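Local coordinates for immunoglobulin-like protein (Pseudomonas aeruginosa, PDB 3N6Y) that is of unknown function but adopts an immunoglobulin-like, all-beta fold and probably carries a signal peptide for export in its natural form, at residues T66-V77 and V114-G125. Residues are numbered along the deposited sequence; the frame is centred on the assembly and turned at random.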
loop_
_atom_site.group_PDB
_atom_site.type_symbol
_atom_site.label_atom_id
_atom_site.label_comp_id
_atom_site.label_asym_id
_atom_site.label_seq_id
_atom_site.Cartn_x
_atom_site.Cartn_y
_atom_site.Cartn_z
ATOM N N THR A 66 -3.696 -17.862 -0.593
ATOM C CA THR A 66 -3.246 -17.017 -1.701
ATOM C C THR A 66 -2.663 -15.720 -1.101
ATOM O O THR A 66 -3.286 -15.079 -0.262
ATOM C CB THR A 66 -4.410 -16.697 -2.635
ATOM O OG1 THR A 66 -4.958 -17.919 -3.169
ATOM C CG2 THR A 66 -4.029 -15.752 -3.817
ATOM N N PRO A 67 -1.449 -15.358 -1.518
ATOM C CA PRO A 67 -0.826 -14.131 -1.055
ATOM C C PRO A 67 -1.558 -12.883 -1.523
ATOM O O PRO A 67 -2.537 -12.953 -2.317
ATOM C CB PRO A 67 0.560 -14.223 -1.684
ATOM C CG PRO A 67 0.248 -14.786 -2.992
ATOM C CD PRO A 67 -0.724 -15.896 -2.672
ATOM N N LEU A 68 -1.147 -11.751 -0.962
ATOM C CA LEU A 68 -1.697 -10.494 -1.393
ATOM C C LEU A 68 -0.970 -10.014 -2.635
ATOM O O LEU A 68 0.206 -10.236 -2.821
ATOM C CB LEU A 68 -1.598 -9.433 -0.303
ATOM C CG LEU A 68 -2.297 -9.737 1.015
ATOM C CD1 LEU A 68 -2.096 -8.503 1.969
ATOM C CD2 LEU A 68 -3.795 -10.093 0.752
ATOM N N THR A 69 -1.707 -9.332 -3.497
ATOM C CA THR A 69 -1.128 -8.552 -4.595
ATOM C C THR A 69 -1.378 -7.071 -4.241
ATOM O O THR A 69 -2.539 -6.608 -4.125
ATOM C CB THR A 69 -1.760 -8.874 -5.950
ATOM O OG1 THR A 69 -1.588 -10.264 -6.278
ATOM C CG2 THR A 69 -1.070 -8.055 -7.068
ATOM N N LEU A 70 -0.288 -6.327 -4.066
ATOM C CA LEU A 70 -0.366 -4.879 -3.836
ATOM C C LEU A 70 -0.157 -4.210 -5.184
ATOM O O LEU A 70 0.960 -4.253 -5.741
ATOM C CB LEU A 70 0.690 -4.361 -2.851
ATOM C CG LEU A 70 0.593 -4.627 -1.342
ATOM C CD1 LEU A 70 0.301 -6.112 -1.020
ATOM C CD2 LEU A 70 1.905 -4.249 -0.678
ATOM N N LEU A 71 -1.211 -3.607 -5.690
ATOM C CA LEU A 71 -1.217 -3.006 -7.028
ATOM C C LEU A 71 -1.168 -1.514 -6.848
ATOM O O LEU A 71 -2.116 -0.909 -6.393
ATOM C CB LEU A 71 -2.477 -3.377 -7.797
ATOM C CG LEU A 71 -2.539 -2.733 -9.186
ATOM C CD1 LEU A 71 -1.344 -3.266 -10.086
ATOM C CD2 LEU A 71 -3.905 -2.982 -9.830
ATOM N N TYR A 72 -0.030 -0.906 -7.173
ATOM C CA TYR A 72 0.103 0.532 -7.132
ATOM C C TYR A 72 -0.069 1.074 -8.537
ATOM O O TYR A 72 0.702 0.719 -9.419
ATOM C CB TYR A 72 1.525 0.917 -6.713
ATOM C CG TYR A 72 2.030 0.395 -5.366
ATOM C CD1 TYR A 72 2.417 -0.919 -5.187
ATOM C CD2 TYR A 72 2.087 1.243 -4.262
ATOM C CE1 TYR A 72 2.865 -1.379 -3.963
ATOM C CE2 TYR A 72 2.553 0.786 -3.039
ATOM C CZ TYR A 72 2.925 -0.493 -2.892
ATOM O OH TYR A 72 3.411 -0.929 -1.654
ATOM N N LEU A 73 -1.085 1.881 -8.760
ATOM C CA LEU A 73 -1.204 2.614 -10.016
ATOM C C LEU A 73 -0.675 4.044 -9.804
ATOM O O LEU A 73 -1.107 4.759 -8.875
ATOM C CB LEU A 73 -2.667 2.647 -10.443
ATOM C CG LEU A 73 -3.329 1.321 -10.790
ATOM C CD1 LEU A 73 -4.866 1.598 -11.148
ATOM C CD2 LEU A 73 -2.634 0.653 -11.961
ATOM N N THR A 74 0.197 4.469 -10.711
ATOM C CA THR A 74 0.944 5.701 -10.575
ATOM C C THR A 74 0.659 6.604 -11.769
ATOM O O THR A 74 0.105 6.131 -12.765
ATOM C CB THR A 74 2.460 5.484 -10.448
ATOM O OG1 THR A 74 3.051 5.400 -11.754
ATOM C CG2 THR A 74 2.782 4.197 -9.696
ATOM N N PRO A 75 1.038 7.912 -11.669
ATOM C CA PRO A 75 0.932 8.756 -12.837
ATOM C C PRO A 75 1.993 8.553 -13.920
ATOM O O PRO A 75 1.939 9.232 -14.954
ATOM C CB PRO A 75 1.041 10.170 -12.253
ATOM C CG PRO A 75 0.877 9.997 -10.737
ATOM C CD PRO A 75 1.422 8.679 -10.467
ATOM N N GLY A 76 2.921 7.624 -13.687
ATOM C CA GLY A 76 4.052 7.319 -14.584
ATOM C C GLY A 76 5.367 7.732 -13.987
ATOM O O GLY A 76 5.798 8.865 -14.152
ATOM N N VAL A 77 6.007 6.777 -13.285
ATOM C CA VAL A 77 7.354 6.941 -12.730
ATOM C C VAL A 77 8.350 6.485 -13.772
ATOM O O VAL A 77 8.347 5.327 -14.197
ATOM C CB VAL A 77 7.502 6.094 -11.434
ATOM C CG1 VAL A 77 8.975 6.109 -10.933
ATOM C CG2 VAL A 77 6.530 6.622 -10.373
ATOM N N VAL A 114 6.245 11.962 -8.375
ATOM C CA VAL A 114 5.457 12.274 -9.552
ATOM C C VAL A 114 4.081 12.754 -9.136
ATOM O O VAL A 114 3.304 12.036 -8.470
ATOM C CB VAL A 114 5.314 11.047 -10.471
ATOM C CG1 VAL A 114 4.470 11.395 -11.719
ATOM C CG2 VAL A 114 6.685 10.515 -10.853
ATOM N N LYS A 115 3.794 14.002 -9.499
ATOM C CA LYS A 115 2.523 14.613 -9.142
ATOM C C LYS A 115 1.389 13.946 -9.893
ATOM O O LYS A 115 1.556 13.512 -11.043
ATOM C CB LYS A 115 2.543 16.134 -9.427
ATOM C CG LYS A 115 3.531 16.848 -8.548
ATOM C CD LYS A 115 3.585 18.363 -8.793
ATOM C CE LYS A 115 4.733 18.957 -7.963
ATOM N NZ LYS A 115 5.183 20.328 -8.353
ATOM N N GLY A 116 0.246 13.854 -9.225
ATOM C CA GLY A 116 -0.978 13.316 -9.812
ATOM C C GLY A 116 -1.621 12.273 -8.906
ATOM O O GLY A 116 -1.309 12.178 -7.712
ATOM N N GLU A 117 -2.501 11.465 -9.476
ATOM C CA GLU A 117 -3.244 10.462 -8.699
ATOM C C GLU A 117 -2.485 9.127 -8.633
ATOM O O GLU A 117 -2.090 8.569 -9.673
ATOM C CB GLU A 117 -4.646 10.240 -9.291
ATOM C CG GLU A 117 -5.377 9.041 -8.667
ATOM C CD GLU A 117 -6.881 9.052 -8.867
ATOM O OE1 GLU A 117 -7.417 10.043 -9.434
ATOM O OE2 GLU A 117 -7.544 8.085 -8.432
ATOM N N TRP A 118 -2.312 8.604 -7.407
ATOM C CA TRP A 118 -1.762 7.308 -7.126
ATOM C C TRP A 118 -2.892 6.532 -6.441
ATOM O O TRP A 118 -3.496 6.996 -5.440
ATOM C CB TRP A 118 -0.603 7.425 -6.153
ATOM C CG TRP A 118 0.606 8.100 -6.695
ATOM C CD1 TRP A 118 0.729 9.404 -7.112
ATOM C CD2 TRP A 118 1.881 7.518 -6.802
ATOM N NE1 TRP A 118 2.042 9.632 -7.478
ATOM C CE2 TRP A 118 2.762 8.492 -7.303
ATOM C CE3 TRP A 118 2.363 6.255 -6.530
ATOM C CZ2 TRP A 118 4.104 8.222 -7.548
ATOM C CZ3 TRP A 118 3.707 5.958 -6.784
ATOM C CH2 TRP A 118 4.555 6.956 -7.272
ATOM N N ARG A 119 -3.227 5.407 -7.031
ATOM C CA ARG A 119 -4.284 4.554 -6.537
ATOM C C ARG A 119 -3.621 3.270 -6.047
ATOM O O ARG A 119 -3.006 2.549 -6.827
ATOM C CB ARG A 119 -5.334 4.319 -7.657
ATOM C CG ARG A 119 -6.428 3.290 -7.316
ATOM C CD ARG A 119 -7.450 3.122 -8.450
ATOM N NE ARG A 119 -8.708 2.500 -8.047
ATOM C CZ ARG A 119 -9.708 2.204 -8.886
ATOM N NH1 ARG A 119 -9.608 2.453 -10.196
ATOM N NH2 ARG A 119 -10.845 1.685 -8.410
ATOM N N LEU A 120 -3.741 2.988 -4.745
ATOM C CA LEU A 120 -3.137 1.828 -4.085
ATOM C C LEU A 120 -4.242 0.850 -3.754
ATOM O O LEU A 120 -5.258 1.224 -3.134
ATOM C CB LEU A 120 -2.452 2.283 -2.785
ATOM C CG LEU A 120 -0.992 2.773 -2.950
ATOM C CD1 LEU A 120 -0.844 3.880 -3.996
ATOM C CD2 LEU A 120 -0.471 3.274 -1.626
HETATM N N MSE A 121 -4.108 -0.354 -4.248
HETATM C CA MSE A 121 -5.144 -1.380 -4.176
HETATM C C MSE A 121 -4.538 -2.656 -3.668
HETATM O O MSE A 121 -3.549 -3.140 -4.225
HETATM C CB MSE A 121 -5.775 -1.582 -5.578
HETATM C CG MSE A 121 -6.300 -0.307 -6.183
HETATM SE SE MSE A 121 -6.922 -0.645 -8.016
HETATM C CE MSE A 121 -8.784 -1.113 -7.555
ATOM N N VAL A 122 -5.124 -3.194 -2.590
ATOM C CA VAL A 122 -4.765 -4.493 -2.065
ATOM C C VAL A 122 -5.772 -5.557 -2.496
ATOM O O VAL A 122 -6.938 -5.479 -2.171
ATOM C CB VAL A 122 -4.753 -4.539 -0.496
ATOM C CG1 VAL A 122 -4.187 -5.912 -0.036
ATOM C CG2 VAL A 122 -3.978 -3.427 0.061
ATOM N N PHE A 123 -5.249 -6.560 -3.219
ATOM C CA PHE A 123 -6.057 -7.690 -3.682
ATOM C C PHE A 123 -5.599 -8.995 -3.052
ATOM O O PHE A 123 -4.385 -9.199 -2.763
ATOM C CB PHE A 123 -5.880 -7.880 -5.193
ATOM C CG PHE A 123 -6.497 -6.803 -6.022
ATOM C CD1 PHE A 123 -5.813 -5.632 -6.384
ATOM C CD2 PHE A 123 -7.767 -6.964 -6.481
ATOM C CE1 PHE A 123 -6.432 -4.648 -7.161
ATOM C CE2 PHE A 123 -8.399 -5.954 -7.249
ATOM C CZ PHE A 123 -7.707 -4.825 -7.594
ATOM N N GLN A 124 -6.531 -9.946 -2.936
ATOM C CA GLN A 124 -6.128 -11.358 -2.784
ATOM C C GLN A 124 -6.695 -12.074 -4.018
ATOM O O GLN A 124 -7.953 -12.207 -4.117
ATOM C CB GLN A 124 -6.677 -11.962 -1.500
ATOM C CG GLN A 124 -6.183 -13.372 -1.328
ATOM C CD GLN A 124 -6.808 -14.132 -0.180
ATOM O OE1 GLN A 124 -8.015 -14.059 0.072
ATOM N NE2 GLN A 124 -5.969 -14.927 0.508
ATOM N N GLY A 125 -5.827 -12.492 -4.949
ATOM C CA GLY A 125 -6.312 -13.003 -6.227
ATOM C C GLY A 125 -7.084 -11.896 -6.923
ATOM O O GLY A 125 -6.576 -10.775 -7.042
HETATM O O HOH W 1 -3.052 -12.223 -4.890
HETATM O O HOH W 2 -3.381 6.115 -10.671
#
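W118 offers one face of its indole to T74 and P75: CD of P75 sits 3.4 Å from the centroid of the five-membered ring, and CB of T74 lies over the six-membered ring, both CH-pi contacts. A flat, electron-rich indole suits such C-H groups. The chain turns a corner at P75, where the ring's restriction of phi suits the turn, and the pyrrolidine crosses the indole at about a right angle. At the edge, NE1 of W118 donates in the ring plane to O of V114 (2.9 Å, N-H...O 173°), which fixes the rotation of the indole. The F123 ring has O of T69 at its edge, near the plane. T74 has OG1 between its backbone N and carbonyl carbon (chi1 86°); there OG1 accepts from N of G76 in an ST turn and is also hydrogen-bonded to O of H85, while CG2 is left for the indole. G116, whose backbone angles call for glycine, leaves room for the P75 ring. CD2 of Y72 meets CG of L120 at 3.7 Å; its hydroxyl bonds to O of A104.

Strands 68-74 and 116-124 are antiparallel neighbours in one sheet of the immunoglobulin-like (E-set) fold. L68, L70, Y72, L120 and V122 turn inward, and M103 of strand 101-106 touches all of these but L68. Three hydrogen-bonded pairs, T69 with F123, L71 with M121 and L73 with R119, join the backbones; their side chains share the other face. There, in one of two R119 conformers, L73 lies alongside its aliphatic part and NE forms a salt bridge with E131.

Q124, extended with CG anti to its backbone N (chi1 -177°), carries NE2 to a lone pair of T66 O, 2.8 Å away.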